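Local coordinates for nuclear inclusion protein A (Tobacco vein mottling virus, PDB 3MMG), which probably acts as a 3C-type cysteine protease, cutting peptide bonds as part of processing the viral polyprotein, at residues A[15-23]-A[32-43]; A[132-140]-A[207-215]. The protein carries 3 engineered substitutions. All blocks are in the same frame, centred on the assembly; numbering follows the deposited sequence.

Contact 1. Residues A[15-23]-A[32-43]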
ATOM      1  N   SER A  15       2.969   5.845  10.492  0.50 10.67           N
ATOM      2  CA  SER A  15       3.649   4.645  10.959  0.50 11.03           C
ATOM      3  C   SER A  15       2.793   3.811  11.917  0.50 10.75           C
ATOM      4  O   SER A  15       2.856   2.582  11.895  0.50 10.53           O
ATOM      5  CB  SER A  15       4.963   5.038  11.634  0.50 11.07           C
ATOM      6  OG  SER A  15       5.621   3.911  12.147  0.50 13.67           O
ATOM      7  N   ALA A  16       1.991   4.483  12.745  1.00 10.62           N
ATOM      8  CA  ALA A  16       1.134   3.806  13.722  1.00 10.70           C
ATOM      9  C   ALA A  16       0.043   2.948  13.056  1.00 11.14           C
ATOM     10  O   ALA A  16      -0.500   2.052  13.691  1.00 12.13           O
ATOM     11  CB  ALA A  16       0.515   4.809  14.677  1.00 10.56           C
ATOM     12  N   CYS A  17      -0.289   3.262  11.796  1.00 11.42           N
ATOM     13  CA  CYS A  17      -1.302   2.551  11.021  1.00 11.87           C
ATOM     14  C   CYS A  17      -0.727   1.572  10.011  1.00 11.31           C
ATOM     15  O   CYS A  17      -1.465   0.866   9.334  1.00 11.00           O
ATOM     16  CB  CYS A  17      -2.189   3.561  10.301  1.00 11.80           C
ATOM     17  SG  CYS A  17      -3.131   4.554  11.490  1.00 18.44           S
ATOM     18  N   VAL A  18       0.597   1.498   9.909  1.00 11.29           N
ATOM     19  CA  VAL A  18       1.195   0.564   8.982  1.00 12.00           C
ATOM     20  C   VAL A  18       1.176  -0.825   9.596  1.00 12.24           C
ATOM     21  O   VAL A  18       1.451  -0.979  10.798  1.00 12.98           O
ATOM     22  CB  VAL A  18       2.630   0.994   8.608  1.00 12.51           C
ATOM     23  CG1 VAL A  18       3.346  -0.113   7.820  1.00 14.54           C
ATOM     24  CG2 VAL A  18       2.573   2.279   7.799  1.00 13.10           C
ATOM     25  N   CYS A  19       0.841  -1.818   8.766  0.50 12.44           N
ATOM     26  CA  CYS A  19       0.745  -3.233   9.173  0.50 12.26           C
ATOM     27  C   CYS A  19       1.754  -4.083   8.404  0.50 11.75           C
ATOM     28  O   CYS A  19       2.193  -3.713   7.296  0.50 10.95           O
ATOM     29  CB  CYS A  19      -0.626  -3.801   8.813  0.50 12.66           C
ATOM     30  SG  CYS A  19      -2.073  -2.920   9.386  0.50 15.64           S
ATOM     31  N   LEU A  20       2.085  -5.241   8.963  1.00 10.90           N
ATOM     32  CA  LEU A  20       2.776  -6.271   8.183  1.00 11.36           C
ATOM     33  C   LEU A  20       1.749  -7.282   7.706  1.00 11.86           C
ATOM     34  O   LEU A  20       0.919  -7.737   8.483  1.00 12.14           O
ATOM     35  CB  LEU A  20       3.865  -6.997   8.976  1.00 12.50           C
ATOM     36  CG  LEU A  20       5.020  -6.219   9.600  1.00 15.80           C
ATOM     37  CD1 LEU A  20       5.900  -7.173  10.409  1.00 16.36           C
ATOM     38  CD2 LEU A  20       5.834  -5.548   8.554  1.00 19.70           C
ATOM     39  N   LEU A  21       1.802  -7.620   6.420  1.00 10.55           N
ATOM     40  CA  LEU A  21       0.877  -8.587   5.844  1.00 11.42           C
ATOM     41  C   LEU A  21       1.649  -9.819   5.361  1.00 12.83           C
ATOM     42  O   LEU A  21       2.620  -9.702   4.616  1.00 13.68           O
ATOM     43  CB  LEU A  21       0.085  -7.943   4.692  1.00 11.65           C
ATOM     44  CG  LEU A  21      -0.663  -6.648   5.024  1.00 11.53           C
ATOM     45  CD1 LEU A  21      -1.311  -6.096   3.750  1.00 13.26           C
ATOM     46  CD2 LEU A  21      -1.688  -6.878   6.089  1.00 12.26           C
ATOM     47  N   GLU A  22       1.245 -10.998   5.839  1.00 13.14           N
ATOM     48  CA  GLU A  22       1.887 -12.238   5.404  1.00 14.88           C
ATOM     49  C   GLU A  22       0.788 -13.121   4.857  1.00 14.01           C
ATOM     50  O   GLU A  22      -0.169 -13.439   5.566  1.00 14.56           O
ATOM     51  CB  GLU A  22       2.626 -12.944   6.557  1.00 14.62           C
ATOM     52  CG  GLU A  22       3.252 -14.280   6.113  1.00 19.44           C
ATOM     53  CD  GLU A  22       3.976 -15.052   7.210  1.00 21.17           C
ATOM     54  OE1 GLU A  22       3.892 -14.681   8.412  1.00 26.95           O
ATOM     55  OE2 GLU A  22       4.642 -16.060   6.851  1.00 28.53           O
ATOM     56  N   ASN A  23       0.917 -13.498   3.594  1.00 14.50           N
ATOM     57  CA  ASN A  23      -0.026 -14.393   2.952  1.00 15.75           C
ATOM     58  C   ASN A  23       0.721 -15.682   2.677  1.00 16.54           C
ATOM     59  O   ASN A  23       1.514 -15.743   1.742  1.00 15.10           O
ATOM     60  CB  ASN A  23      -0.534 -13.777   1.649  1.00 16.38           C
ATOM     61  CG  ASN A  23      -1.786 -14.447   1.154  1.00 21.41           C
ATOM     62  OD1 ASN A  23      -2.418 -15.207   1.899  1.00 24.14           O
ATOM     63  ND2 ASN A  23      -2.172 -14.167  -0.094  1.00 24.15           N
ATOM     64  N   LEU A  32       4.222  -8.382   2.555  1.00 14.09           N
ATOM     65  CA  LEU A  32       4.067  -6.984   2.149  1.00 14.13           C
ATOM     66  C   LEU A  32       3.693  -6.125   3.361  1.00 13.34           C
ATOM     67  O   LEU A  32       3.598  -6.628   4.490  1.00 12.33           O
ATOM     68  CB  LEU A  32       2.982  -6.855   1.052  1.00 14.30           C
ATOM     69  CG  LEU A  32       2.944  -7.702  -0.225  1.00 18.61           C
ATOM     70  CD1 LEU A  32       2.114  -6.990  -1.297  1.00 19.88           C
ATOM     71  CD2 LEU A  32       4.305  -7.963  -0.770  1.00 21.59           C
ATOM     72  N   PHE A  33       3.503  -4.831   3.118  1.00 11.56           N
ATOM     73  CA  PHE A  33       2.954  -3.921   4.128  1.00 11.41           C
ATOM     74  C   PHE A  33       1.543  -3.526   3.725  1.00 11.68           C
ATOM     75  O   PHE A  33       1.161  -3.650   2.538  1.00 11.26           O
ATOM     76  CB  PHE A  33       3.836  -2.681   4.238  1.00 11.58           C
ATOM     77  CG  PHE A  33       5.169  -2.945   4.883  1.00 12.73           C
ATOM     78  CD1 PHE A  33       6.252  -3.391   4.132  1.00 14.62           C
ATOM     79  CD2 PHE A  33       5.311  -2.778   6.259  1.00 12.71           C
ATOM     80  CE1 PHE A  33       7.494  -3.659   4.731  1.00 13.63           C
ATOM     81  CE2 PHE A  33       6.547  -3.035   6.869  1.00 14.06           C
ATOM     82  CZ  PHE A  33       7.639  -3.467   6.094  1.00 13.61           C
ATOM     83  N   GLY A  34       0.782  -3.051   4.704  1.00 12.06           N
ATOM     84  CA  GLY A  34      -0.534  -2.477   4.462  1.00 10.92           C
ATOM     85  C   GLY A  34      -0.769  -1.248   5.324  1.00 11.22           C
ATOM     86  O   GLY A  34       0.070  -0.888   6.172  1.00 10.40           O
ATOM     87  N   ILE A  35      -1.909  -0.603   5.101  1.00  9.61           N
ATOM     88  CA  ILE A  35      -2.338   0.553   5.891  1.00 10.39           C
ATOM     89  C   ILE A  35      -3.693   0.265   6.546  1.00  9.58           C
ATOM     90  O   ILE A  35      -4.648  -0.025   5.850  1.00 11.21           O
ATOM     91  CB  ILE A  35      -2.494   1.807   4.991  1.00  9.18           C
ATOM     92  CG1 ILE A  35      -1.201   2.081   4.221  1.00 10.35           C
ATOM     93  CG2 ILE A  35      -2.907   3.054   5.846  1.00 13.14           C
ATOM     94  CD1 ILE A  35      -1.332   3.132   3.103  1.00 11.21           C
ATOM     95  N   GLY A  36      -3.770   0.326   7.866  1.00  9.41           N
ATOM     96  CA  GLY A  36      -5.056   0.182   8.559  1.00  9.80           C
ATOM     97  C   GLY A  36      -5.832   1.484   8.630  1.00  9.87           C
ATOM     98  O   GLY A  36      -5.258   2.570   8.809  1.00  9.79           O
ATOM     99  N   PHE A  37      -7.157   1.377   8.538  1.00 10.60           N
ATOM    100  CA  PHE A  37      -8.043   2.531   8.633  1.00 10.67           C
ATOM    101  C   PHE A  37      -9.416   1.997   9.057  1.00 10.22           C
ATOM    102  O   PHE A  37     -10.045   1.276   8.308  1.00 10.53           O
ATOM    103  CB  PHE A  37      -8.111   3.236   7.264  1.00 10.66           C
ATOM    104  CG  PHE A  37      -8.840   4.563   7.280  1.00 11.24           C
ATOM    105  CD1 PHE A  37     -10.229   4.609   7.249  1.00 11.91           C
ATOM    106  CD2 PHE A  37      -8.129   5.755   7.280  1.00 11.15           C
ATOM    107  CE1 PHE A  37     -10.908   5.834   7.238  1.00 12.08           C
ATOM    108  CE2 PHE A  37      -8.797   6.990   7.277  1.00 11.20           C
ATOM    109  CZ  PHE A  37     -10.183   7.022   7.262  1.00 11.85           C
ATOM    110  N   GLY A  38      -9.835   2.308  10.272  1.00 11.26           N
ATOM    111  CA  GLY A  38     -11.043   1.694  10.817  1.00 12.22           C
ATOM    112  C   GLY A  38     -10.922   0.176  10.751  1.00 12.23           C
ATOM    113  O   GLY A  38      -9.897  -0.374  11.112  1.00 12.49           O
ATOM    114  N   PRO A  39     -11.986  -0.512  10.278  1.00 13.50           N
ATOM    115  CA  PRO A  39     -11.980  -1.962  10.161  1.00 13.13           C
ATOM    116  C   PRO A  39     -11.346  -2.463   8.853  1.00 13.38           C
ATOM    117  O   PRO A  39     -11.456  -3.664   8.523  1.00 12.95           O
ATOM    118  CB  PRO A  39     -13.476  -2.289  10.158  1.00 14.65           C
ATOM    119  CG  PRO A  39     -14.058  -1.139   9.390  1.00 13.38           C
ATOM    120  CD  PRO A  39     -13.284   0.060   9.864  1.00 14.06           C
ATOM    121  N   TYR A  40     -10.695  -1.559   8.122  1.00 11.62           N
ATOM    122  CA  TYR A  40     -10.184  -1.860   6.793  1.00 11.49           C
ATOM    123  C   TYR A  40      -8.670  -1.954   6.767  1.00 10.76           C
ATOM    124  O   TYR A  40      -7.977  -1.233   7.499  1.00 11.04           O
ATOM    125  CB  TYR A  40     -10.612  -0.774   5.783  1.00 12.21           C
ATOM    126  CG  TYR A  40     -12.087  -0.479   5.829  1.00 14.58           C
ATOM    127  CD1 TYR A  40     -12.557   0.747   6.294  1.00 14.65           C
ATOM    128  CD2 TYR A  40     -13.010  -1.436   5.407  1.00 16.20           C
ATOM    129  CE1 TYR A  40     -13.944   1.012   6.370  1.00 16.46           C
ATOM    130  CE2 TYR A  40     -14.390  -1.188   5.466  1.00 16.67           C
ATOM    131  CZ  TYR A  40     -14.842   0.034   5.938  1.00 15.90           C
ATOM    132  OH  TYR A  40     -16.207   0.289   6.001  1.00 19.22           O
ATOM    133  N   ILE A  41      -8.182  -2.842   5.910  1.00  9.92           N
ATOM    134  CA  ILE A  41      -6.767  -2.926   5.551  1.00 10.01           C
ATOM    135  C   ILE A  41      -6.627  -2.592   4.079  1.00 10.36           C
ATOM    136  O   ILE A  41      -7.292  -3.199   3.242  1.00 10.31           O
ATOM    137  CB  ILE A  41      -6.206  -4.370   5.769  1.00  9.85           C
ATOM    138  CG1 ILE A  41      -6.485  -4.854   7.207  1.00 12.09           C
ATOM    139  CG2 ILE A  41      -4.697  -4.445   5.455  1.00 12.13           C
ATOM    140  CD1 ILE A  41      -5.849  -4.023   8.261  1.00 14.85           C
ATOM    141  N   ILE A  42      -5.767  -1.622   3.779  1.00  9.71           N
ATOM    142  CA  ILE A  42      -5.533  -1.182   2.403  1.00  9.94           C
ATOM    143  C   ILE A  42      -4.227  -1.841   1.994  1.00  9.87           C
ATOM    144  O   ILE A  42      -3.214  -1.751   2.721  1.00 10.82           O
ATOM    145  CB  ILE A  42      -5.382   0.346   2.352  1.00 10.07           C
ATOM    146  CG1 ILE A  42      -6.696   1.074   2.743  1.00 11.37           C
ATOM    147  CG2 ILE A  42      -4.849   0.795   0.989  1.00 11.62           C
ATOM    148  CD1 ILE A  42      -6.464   2.449   3.369  1.00 13.45           C
ATOM    149  N   ALA A  43      -4.237  -2.534   0.861  1.00  9.69           N
ATOM    150  CA  ALA A  43      -3.054  -3.273   0.443  1.00  9.25           C
ATOM    151  C   ALA A  43      -2.926  -3.253  -1.075  1.00  9.85           C
ATOM    152  O   ALA A  43      -3.808  -2.760  -1.766  1.00 10.35           O
ATOM    153  CB  ALA A  43      -3.126  -4.722   0.957  1.00 10.71           C
TER

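Contact 2. Residues A[132-140]-A[207-215]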
ATOM      1  N   VAL A 132       7.367  11.024 -11.011  1.00 10.00           N
ATOM      2  CA  VAL A 132       7.005  11.240 -12.420  1.00  9.94           C
ATOM      3  C   VAL A 132       5.907  10.253 -12.789  1.00 10.34           C
ATOM      4  O   VAL A 132       6.101   9.044 -12.640  1.00 10.60           O
ATOM      5  CB  VAL A 132       8.217  11.030 -13.373  1.00 10.64           C
ATOM      6  CG1 VAL A 132       7.780  11.225 -14.858  1.00 10.11           C
ATOM      7  CG2 VAL A 132       9.386  11.940 -13.029  1.00 12.47           C
ATOM      8  N   HIS A 133       4.788  10.779 -13.290  1.00 10.49           N
ATOM      9  CA  HIS A 133       3.638   9.959 -13.627  1.00 12.04           C
ATOM     10  C   HIS A 133       3.902   9.122 -14.872  1.00 12.95           C
ATOM     11  O   HIS A 133       4.486   9.616 -15.856  1.00 12.67           O
ATOM     12  CB  HIS A 133       2.421  10.866 -13.845  1.00 12.17           C
ATOM     13  CG  HIS A 133       1.192  10.129 -14.257  1.00 12.27           C
ATOM     14  ND1 HIS A 133       0.584   9.185 -13.458  1.00 15.12           N
ATOM     15  CD2 HIS A 133       0.468  10.179 -15.406  1.00 11.78           C
ATOM     16  CE1 HIS A 133      -0.478   8.699 -14.091  1.00 10.55           C
ATOM     17  NE2 HIS A 133      -0.575   9.295 -15.266  1.00 14.65           N
ATOM     18  N   LYS A 134       3.478   7.858 -14.816  1.00 12.88           N
ATOM     19  CA  LYS A 134       3.513   6.955 -15.967  1.00 13.90           C
ATOM     20  C   LYS A 134       2.183   7.058 -16.726  1.00 14.75           C
ATOM     21  O   LYS A 134       1.111   6.681 -16.226  1.00 13.75           O
ATOM     22  CB  LYS A 134       3.828   5.532 -15.524  1.00 14.44           C
ATOM     23  CG  LYS A 134       3.933   4.524 -16.676  1.00 17.74           C
ATOM     24  CD  LYS A 134       5.255   4.677 -17.408  1.00 23.32           C
ATOM     25  CE  LYS A 134       5.407   3.597 -18.474  1.00 26.88           C
ATOM     26  NZ  LYS A 134       6.649   3.799 -19.272  1.00 30.85           N
ATOM     27  N   GLU A 135       2.260   7.608 -17.938  1.00 15.80           N
ATOM     28  CA  GLU A 135       1.068   7.866 -18.738  1.00 17.70           C
ATOM     29  C   GLU A 135       0.175   6.629 -18.896  1.00 16.07           C
ATOM     30  O   GLU A 135       0.666   5.512 -19.075  1.00 15.77           O
ATOM     31  CB  GLU A 135       1.462   8.455 -20.102  1.00 18.02           C
ATOM     32  CG  GLU A 135       0.297   9.125 -20.817  1.00 21.13           C
ATOM     33  CD  GLU A 135       0.615   9.503 -22.269  1.00 22.31           C
ATOM     34  OE1 GLU A 135       1.621   8.974 -22.834  1.00 27.49           O
ATOM     35  OE2 GLU A 135      -0.170  10.313 -22.836  1.00 23.27           O
ATOM     36  N   ASP A 136      -1.131   6.859 -18.788  1.00 15.97           N
ATOM     37  CA  ASP A 136      -2.194   5.870 -18.991  1.00 16.11           C
ATOM     38  C   ASP A 136      -2.204   4.796 -17.914  1.00 15.67           C
ATOM     39  O   ASP A 136      -2.751   3.695 -18.107  1.00 15.94           O
ATOM     40  CB  ASP A 136      -2.125   5.263 -20.400  1.00 16.56           C
ATOM     41  CG  ASP A 136      -2.333   6.314 -21.489  1.00 20.12           C
ATOM     42  OD1 ASP A 136      -3.165   7.231 -21.293  1.00 25.67           O
ATOM     43  OD2 ASP A 136      -1.651   6.227 -22.524  1.00 23.92           O
ATOM     44  N   THR A 137      -1.584   5.117 -16.777  1.00 13.94           N
ATOM     45  CA  THR A 137      -1.603   4.219 -15.637  1.00 13.33           C
ATOM     46  C   THR A 137      -1.836   4.986 -14.343  1.00 13.24           C
ATOM     47  O   THR A 137      -1.893   6.225 -14.322  1.00 12.08           O
ATOM     48  CB  THR A 137      -0.270   3.421 -15.470  1.00 13.17           C
ATOM     49  OG1 THR A 137       0.745   4.283 -14.933  1.00 11.49           O
ATOM     50  CG2 THR A 137       0.226   2.800 -16.793  1.00 13.41           C
ATOM     51  N   SER A 138      -1.973   4.223 -13.258  1.00 11.53           N
ATOM     52  CA  SER A 138      -2.005   4.799 -11.919  1.00 11.99           C
ATOM     53  C   SER A 138      -0.632   4.743 -11.250  1.00 12.06           C
ATOM     54  O   SER A 138      -0.505   4.948 -10.030  1.00 12.87           O
ATOM     55  CB  SER A 138      -3.065   4.089 -11.074  1.00 12.28           C
ATOM     56  OG  SER A 138      -4.372   4.459 -11.517  1.00 12.43           O
ATOM     57  N   PHE A 139       0.403   4.459 -12.032  1.00 11.45           N
ATOM     58  CA  PHE A 139       1.749   4.340 -11.478  1.00 10.96           C
ATOM     59  C   PHE A 139       2.521   5.652 -11.572  1.00 10.37           C
ATOM     60  O   PHE A 139       2.430   6.368 -12.573  1.00 10.39           O
ATOM     61  CB  PHE A 139       2.577   3.259 -12.193  1.00 11.32           C
ATOM     62  CG  PHE A 139       2.093   1.854 -11.977  1.00 11.63           C
ATOM     63  CD1 PHE A 139       2.204   1.237 -10.715  1.00 10.86           C
ATOM     64  CD2 PHE A 139       1.536   1.133 -13.032  1.00 13.02           C
ATOM     65  CE1 PHE A 139       1.743  -0.101 -10.513  1.00 11.05           C
ATOM     66  CE2 PHE A 139       1.074  -0.199 -12.838  1.00 12.93           C
ATOM     67  CZ  PHE A 139       1.177  -0.804 -11.570  1.00 12.75           C
ATOM     68  N   TRP A 140       3.294   5.947 -10.531  1.00 10.12           N
ATOM     69  CA  TRP A 140       4.244   7.056 -10.546  1.00 10.18           C
ATOM     70  C   TRP A 140       5.629   6.547 -10.200  1.00  9.50           C
ATOM     71  O   TRP A 140       5.798   5.779  -9.235  1.00  9.72           O
ATOM     72  CB  TRP A 140       3.873   8.088  -9.484  1.00 10.81           C
ATOM     73  CG  TRP A 140       2.619   8.850  -9.759  1.00 10.21           C
ATOM     74  CD1 TRP A 140       1.330   8.377  -9.723  1.00 11.47           C
ATOM     75  CD2 TRP A 140       2.529  10.245 -10.059  1.00 11.07           C
ATOM     76  NE1 TRP A 140       0.447   9.397 -10.002  1.00 11.99           N
ATOM     77  CE2 TRP A 140       1.153  10.551 -10.216  1.00 11.77           C
ATOM     78  CE3 TRP A 140       3.485  11.279 -10.216  1.00 13.44           C
ATOM     79  CZ2 TRP A 140       0.696  11.854 -10.519  1.00 12.99           C
ATOM     80  CZ3 TRP A 140       3.035  12.573 -10.527  1.00 11.12           C
ATOM     81  CH2 TRP A 140       1.637  12.846 -10.644  1.00 10.75           C
ATOM     82  N   LYS A 207      -6.647  -6.772 -15.380  1.00 21.63           N
ATOM     83  CA  LYS A 207      -7.602  -5.753 -14.990  1.00 20.91           C
ATOM     84  C   LYS A 207      -6.912  -4.501 -14.445  1.00 19.82           C
ATOM     85  O   LYS A 207      -7.582  -3.530 -14.097  1.00 21.32           O
ATOM     86  CB  LYS A 207      -8.595  -6.303 -13.968  1.00 21.54           C
ATOM     87  CG  LYS A 207      -9.394  -7.488 -14.504  1.00 24.83           C
ATOM     88  CD  LYS A 207     -10.672  -7.669 -13.737  1.00 30.78           C
ATOM     89  CE  LYS A 207     -11.727  -8.364 -14.594  1.00 34.30           C
ATOM     90  NZ  LYS A 207     -13.067  -8.312 -13.927  1.00 37.18           N
ATOM     91  N   ILE A 208      -5.586  -4.528 -14.365  1.00 17.90           N
ATOM     92  CA  ILE A 208      -4.810  -3.338 -13.995  1.00 16.87           C
ATOM     93  C   ILE A 208      -4.365  -2.657 -15.292  1.00 16.38           C
ATOM     94  O   ILE A 208      -4.079  -3.341 -16.271  1.00 15.94           O
ATOM     95  CB  ILE A 208      -3.625  -3.735 -13.077  1.00 16.70           C
ATOM     96  CG1 ILE A 208      -4.176  -4.104 -11.691  1.00 16.92           C
ATOM     97  CG2 ILE A 208      -2.573  -2.624 -12.990  1.00 17.25           C
ATOM     98  CD1 ILE A 208      -3.264  -4.967 -10.868  1.00 14.96           C
ATOM     99  N   SER A 209      -4.345  -1.329 -15.293  1.00 15.72           N
ATOM    100  CA  SER A 209      -3.886  -0.539 -16.457  1.00 15.99           C
ATOM    101  C   SER A 209      -2.356  -0.471 -16.468  1.00 16.34           C
ATOM    102  O   SER A 209      -1.747   0.004 -15.496  1.00 15.28           O
ATOM    103  CB  SER A 209      -4.484   0.873 -16.408  1.00 16.42           C
ATOM    104  OG  SER A 209      -5.882   0.885 -16.701  1.00 18.94           O
ATOM    105  N   TRP A 210      -1.734  -0.940 -17.565  1.00 14.76           N
ATOM    106  CA  TRP A 210      -0.273  -1.093 -17.633  1.00 15.94           C
ATOM    107  C   TRP A 210       0.437  -0.091 -18.548  1.00 16.45           C
ATOM    108  O   TRP A 210       1.660   0.038 -18.492  1.00 16.53           O
ATOM    109  CB  TRP A 210       0.122  -2.528 -18.045  1.00 15.67           C
ATOM    110  CG  TRP A 210      -0.252  -3.509 -16.991  1.00 14.75           C
ATOM    111  CD1 TRP A 210      -1.313  -4.358 -17.008  1.00 14.96           C
ATOM    112  CD2 TRP A 210       0.408  -3.703 -15.735  1.00 15.14           C
ATOM    113  NE1 TRP A 210      -1.373  -5.073 -15.827  1.00 15.99           N
ATOM    114  CE2 TRP A 210      -0.318  -4.704 -15.033  1.00 15.58           C
ATOM    115  CE3 TRP A 210       1.548  -3.136 -15.135  1.00 15.48           C
ATOM    116  CZ2 TRP A 210       0.055  -5.150 -13.761  1.00 16.57           C
ATOM    117  CZ3 TRP A 210       1.935  -3.580 -13.881  1.00 15.71           C
ATOM    118  CH2 TRP A 210       1.175  -4.569 -13.189  1.00 15.33           C
ATOM    119  N   GLY A 211      -0.327   0.625 -19.365  1.00 17.45           N
ATOM    120  CA  GLY A 211       0.273   1.553 -20.326  1.00 19.31           C
ATOM    121  C   GLY A 211       1.317   0.793 -21.124  1.00 20.48           C
ATOM    122  O   GLY A 211       1.032  -0.291 -21.653  1.00 21.08           O
ATOM    123  N   SER A 212       2.534   1.328 -21.178  1.00 21.11           N
ATOM    124  CA  SER A 212       3.603   0.694 -21.946  1.00 21.80           C
ATOM    125  C   SER A 212       4.436  -0.313 -21.157  1.00 21.25           C
ATOM    126  O   SER A 212       5.427  -0.837 -21.678  1.00 21.52           O
ATOM    127  CB  SER A 212       4.501   1.758 -22.602  1.00 22.81           C
ATOM    128  OG  SER A 212       5.350   2.371 -21.644  1.00 25.21           O
ATOM    129  N   PHE A 213       4.057  -0.602 -19.909  1.00 19.77           N
ATOM    130  CA  PHE A 213       4.750  -1.647 -19.137  1.00 19.34           C
ATOM    131  C   PHE A 213       4.381  -3.050 -19.631  1.00 19.41           C
ATOM    132  O   PHE A 213       3.248  -3.282 -20.028  1.00 20.47           O
ATOM    133  CB  PHE A 213       4.306  -1.627 -17.676  1.00 17.74           C
ATOM    134  CG  PHE A 213       4.848  -0.493 -16.867  1.00 18.42           C
ATOM    135  CD1 PHE A 213       4.030   0.122 -15.918  1.00 15.86           C
ATOM    136  CD2 PHE A 213       6.165  -0.060 -17.016  1.00 17.71           C
ATOM    137  CE1 PHE A 213       4.518   1.173 -15.136  1.00 17.02           C
ATOM    138  CE2 PHE A 213       6.666   0.985 -16.245  1.00 19.10           C
ATOM    139  CZ  PHE A 213       5.837   1.602 -15.296  1.00 17.56           C
ATOM    140  N   THR A 214       5.332  -3.971 -19.553  1.00 19.92           N
ATOM    141  CA  THR A 214       5.066  -5.409 -19.651  1.00 20.82           C
ATOM    142  C   THR A 214       5.316  -6.026 -18.270  1.00 20.73           C
ATOM    143  O   THR A 214       6.442  -6.035 -17.793  1.00 20.27           O
ATOM    144  CB  THR A 214       6.022  -6.092 -20.661  1.00 20.96           C
ATOM    145  OG1 THR A 214       5.947  -5.426 -21.926  1.00 23.78           O
ATOM    146  CG2 THR A 214       5.663  -7.557 -20.838  1.00 22.98           C
ATOM    147  N   LEU A 215       4.262  -6.521 -17.627  1.00 21.63           N
ATOM    148  CA  LEU A 215       4.405  -7.197 -16.334  1.00 22.47           C
ATOM    149  C   LEU A 215       4.951  -8.611 -16.485  1.00 24.04           C
ATOM    150  O   LEU A 215       4.390  -9.426 -17.229  1.00 24.38           O
ATOM    151  CB  LEU A 215       3.068  -7.261 -15.589  1.00 21.86           C
ATOM    152  CG  LEU A 215       3.109  -8.037 -14.256  1.00 19.77           C
ATOM    153  CD1 LEU A 215       3.915  -7.289 -13.190  1.00 18.69           C
ATOM    154  CD2 LEU A 215       1.711  -8.330 -13.775  1.00 21.17           C
TER
HETATM  155  O   HOH W   1       2.643   4.242 -20.388  1.00 26.55           O
HETATM  156  O   HOH W   2      -3.069   1.569 -19.784  1.00 25.01           O
HETATM  157  O   HOH W   3      -2.449   1.283 -13.124  1.00 10.50           O

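Contact 1. Residues A[15-23]-A[32-43]
The carbonyl oxygen of Cys19 takes one hydrogen bond, from Gly34 N at 3.0 Å and from above the carbonyl plane, with a weaker CA-H...O contact from Phe33 CA to Cys19 O at 3.3 Å. The example is an antiparallel beta hairpin, formed by strands 18-25 and 28-37 in the first barrel of a chymotrypsin-like fold. Hydrogen-bonded pairs (Cys19 with Gly34, Leu21 with Leu32) alternate with non-hydrogen-bonded ones (Val18 with Ile35, Leu20 with Phe33). A nearly straight bond (176°) from Gly36 N to Cys17 O, 2.8 Å long, carries the pairing back into the type I turn from Ser15 to Val18. Val18, Leu20, Phe33 and Ile35 share one face, which strand 109-116 of the second barrel helps to cover. There Val18 CG1, set anti to the backbone N (chi1 170°), meets Phe33 CD2 obliquely at 3.7 Å. Cys19 and Leu21 turn to the other face, where Ile57 lies beside both. Because Gly34 has no side chain, Leu21 CD1 can settle 3.8 Å from Gly34 CA. The two methyls of Leu21 also reach strand 40-43: CD2 lies 3.9 Å from Ile41 CG2, and CD1 touches Ala43 CB at 3.6 Å.

Contact 2. Residues A[132-140]-A[207-215]
Lys134 lays its aliphatic chain across Phe213, the bend at chi2 (76°) carrying CE over one face of the ring in a CH-pi contact, 3.9 Å from the ring centroid. Beyond it, Lys134 NZ donates to Ser212 OG at 3.1 Å. A type II turn from Lys134 to Thr137 follows, facing the type II' turn from Trp210 to Phe213, and water fills in between the two backbones: one molecule joins Glu135 O to Ser212 N, another Asp136 O to Gly211 N. Thr137 OG1 donates to Lys134 O at 2.7 Å and, by accepting from Phe139 N, forms an ST turn, while Thr137 CG2 presses on the peptide link at Trp210 C, 3.4 Å away. A third water connects Ser138 N with Ser209 O. Phe139 completes an aromatic cluster: Phe213 offers its edge to the Phe139 face in an offset edge-to-face pair (planes at 71°), and Phe139 CE2 touches Trp210 CZ3 at 3.6 Å, those planes being nearer parallel but slid apart. Trp210 and Phe213 also pack against apolar side chains of the bound peptide, and Thr214 and Leu215 pair with it in parallel. Polar contact is thus mostly water-mediated, whereas the aromatic cluster joins the second barrel directly to the peptide-binding segment.

Overall arrangement
From the N terminus, the chain passes through helix 12-15 and soon reaches contact 1, which closes a short hairpin with eight residues between its segments. It then finishes the first barrel and crosses into the second, whose turn between strands 121-133 and 139-142 opens contact 2. That contact closes a much longer excursion of 66 intervening residues. The two loops are in series, neither nesting nor crossing, with centres about 24 Å apart and nearest atoms about 9 Å apart. Contact 1 is local to the first barrel. Contact 2 draws the C-terminal segment onto the second, and Ser209, by backbone bonding to Gly79, also links that segment to the region before strand 83-86.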